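Local coordinates for capsid protein VP1 (Human polyomavirus 12, PDB 6Y5Z) that probably assembles as disulfide-linked pentamers into the T=7 icosahedral capsid and probably mediates attachment to host cells, at residues F128-E133 and F266-R271. Residues are numbered along the deposited sequence; the frame is centred on the assembly and turned at random.
Sequences FAVGGE and FNVQLR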
# COMPACT_ATOMS: atom_id res chain seq x y z
N PHE D 128 -8.68 5.66 -17.73
CA PHE D 128 -9.68 6.58 -18.29
C PHE D 128 -8.96 7.79 -18.84
O PHE D 128 -7.82 8.11 -18.45
CB PHE D 128 -10.74 6.97 -17.27
CG PHE D 128 -10.26 7.88 -16.19
CD1 PHE D 128 -9.63 7.38 -15.06
CD2 PHE D 128 -10.47 9.25 -16.28
CE1 PHE D 128 -9.20 8.23 -14.06
CE2 PHE D 128 -10.06 10.09 -15.26
CZ PHE D 128 -9.43 9.58 -14.16
N ALA D 129 -9.61 8.43 -19.80
CA ALA D 129 -9.08 9.63 -20.43
C ALA D 129 -10.24 10.55 -20.78
O ALA D 129 -11.34 10.09 -21.09
CB ALA D 129 -8.26 9.31 -21.66
N VAL D 130 -9.94 11.83 -20.65
CA VAL D 130 -10.86 12.92 -21.05
C VAL D 130 -10.05 13.84 -21.97
O VAL D 130 -9.00 14.31 -21.54
CB VAL D 130 -11.42 13.65 -19.82
CG1 VAL D 130 -12.34 14.80 -20.20
CG2 VAL D 130 -12.11 12.68 -18.87
N GLY D 131 -10.55 14.13 -23.17
CA GLY D 131 -9.82 15.00 -24.09
C GLY D 131 -10.72 15.76 -25.04
O GLY D 131 -11.93 15.49 -25.08
N GLY D 132 -10.09 16.64 -25.78
CA GLY D 132 -10.73 17.50 -26.80
C GLY D 132 -10.60 16.91 -28.19
O GLY D 132 -11.02 17.57 -29.15
N GLU D 133 -10.08 15.69 -28.30
CA GLU D 133 -9.92 14.94 -29.58
C GLU D 133 -9.66 13.50 -29.20
O GLU D 133 -9.50 13.20 -28.01
CB GLU D 133 -8.83 15.58 -30.42
CG GLU D 133 -7.45 15.54 -29.79
CD GLU D 133 -6.54 16.55 -30.44
OE1 GLU D 133 -5.81 16.16 -31.38
OE2 GLU D 133 -6.57 17.73 -30.01
N PHE D 266 -18.65 9.00 -16.03
CA PHE D 266 -17.92 10.28 -16.16
C PHE D 266 -18.89 11.42 -15.92
O PHE D 266 -19.99 11.41 -16.51
CB PHE D 266 -17.34 10.49 -17.56
CG PHE D 266 -16.32 9.49 -18.02
CD1 PHE D 266 -16.68 8.21 -18.44
CD2 PHE D 266 -14.99 9.85 -18.12
CE1 PHE D 266 -15.73 7.32 -18.92
CE2 PHE D 266 -14.04 8.96 -18.61
CZ PHE D 266 -14.41 7.71 -19.02
N ASN D 267 -18.49 12.40 -15.10
CA ASN D 267 -19.19 13.70 -15.02
C ASN D 267 -18.13 14.77 -15.18
O ASN D 267 -17.34 14.97 -14.24
CB ASN D 267 -20.00 13.88 -13.74
CG ASN D 267 -20.86 15.13 -13.79
OD1 ASN D 267 -20.51 16.09 -14.44
ND2 ASN D 267 -22.04 15.08 -13.19
N VAL D 268 -18.10 15.39 -16.35
CA VAL D 268 -17.05 16.37 -16.73
C VAL D 268 -17.61 17.78 -16.59
O VAL D 268 -18.71 18.06 -17.15
CB VAL D 268 -16.52 16.12 -18.14
CG1 VAL D 268 -15.44 17.11 -18.53
CG2 VAL D 268 -16.00 14.69 -18.27
N GLN D 269 -16.89 18.62 -15.87
CA GLN D 269 -17.22 20.06 -15.75
C GLN D 269 -16.49 20.80 -16.86
O GLN D 269 -15.26 20.65 -16.98
CB GLN D 269 -16.78 20.60 -14.39
CG GLN D 269 -17.06 22.07 -14.25
CD GLN D 269 -16.70 22.55 -12.86
OE1 GLN D 269 -15.63 23.12 -12.65
NE2 GLN D 269 -17.55 22.23 -11.89
N LEU D 270 -17.23 21.54 -17.68
CA LEU D 270 -16.62 22.34 -18.76
C LEU D 270 -16.93 23.81 -18.57
O LEU D 270 -17.97 24.16 -18.00
CB LEU D 270 -17.10 21.85 -20.13
CG LEU D 270 -16.76 20.37 -20.36
CD1 LEU D 270 -17.98 19.50 -20.26
CD2 LEU D 270 -16.03 20.16 -21.66
N ARG D 271 -16.03 24.64 -19.07
CA ARG D 271 -16.21 26.10 -19.05
C ARG D 271 -15.84 26.66 -20.42
O ARG D 271 -15.01 26.07 -21.16
CB ARG D 271 -15.40 26.72 -17.92
CG ARG D 271 -13.90 26.72 -18.18
CD ARG D 271 -13.15 27.30 -16.99
NE ARG D 271 -11.74 27.06 -17.17
CZ ARG D 271 -10.83 27.10 -16.19
NH1 ARG D 271 -11.20 27.42 -14.97
NH2 ARG D 271 -9.56 26.86 -16.46
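Phe266 pushes the CD2-CE2-CZ side of its ring against strand 124-131, overlapping CB of Phe128, O of Ala129 and a methyl of Val130 in the interior of the VP1 jelly-roll β-sandwich. The strands belong to facing layers and are not hydrogen-bonded neighbours: their axes approach to 10.0 Å and run in nearly the same direction, 30° apart, with Val130 lying across from Val268. CE2 of Phe266 comes within 4.1 Å of CB of Phe128, so it is the base of that side chain, not its ring, that bears the contact. With CG between the backbone N and the carbonyl carbon (chi1 71°), the Phe128 ring is turned off to one side and stacks instead with Phe200 on the neighbouring strand 197-204. The same CE2 sits 3.8 Å from O of Ala129, a van der Waals contact.

Val130 fills the next position along. Chi1 of 179° sets CG1 anti to the backbone N and CG2 beside it, which splits the methyls between two partners. CG2 abuts the edge of the Phe266 ring near its plane, 4.1 Å from CD2, the two side chains passing alongside with opposite headings. Leu238 and Leu240, on strand 237-250, pack beside this cluster, Leu238 touching both valines and Leu240 touching Phe266. The remaining methyl of Val130 reaches Val268 tip to tip, its CG1 meeting CG2 of Val268 at 4.1 Å.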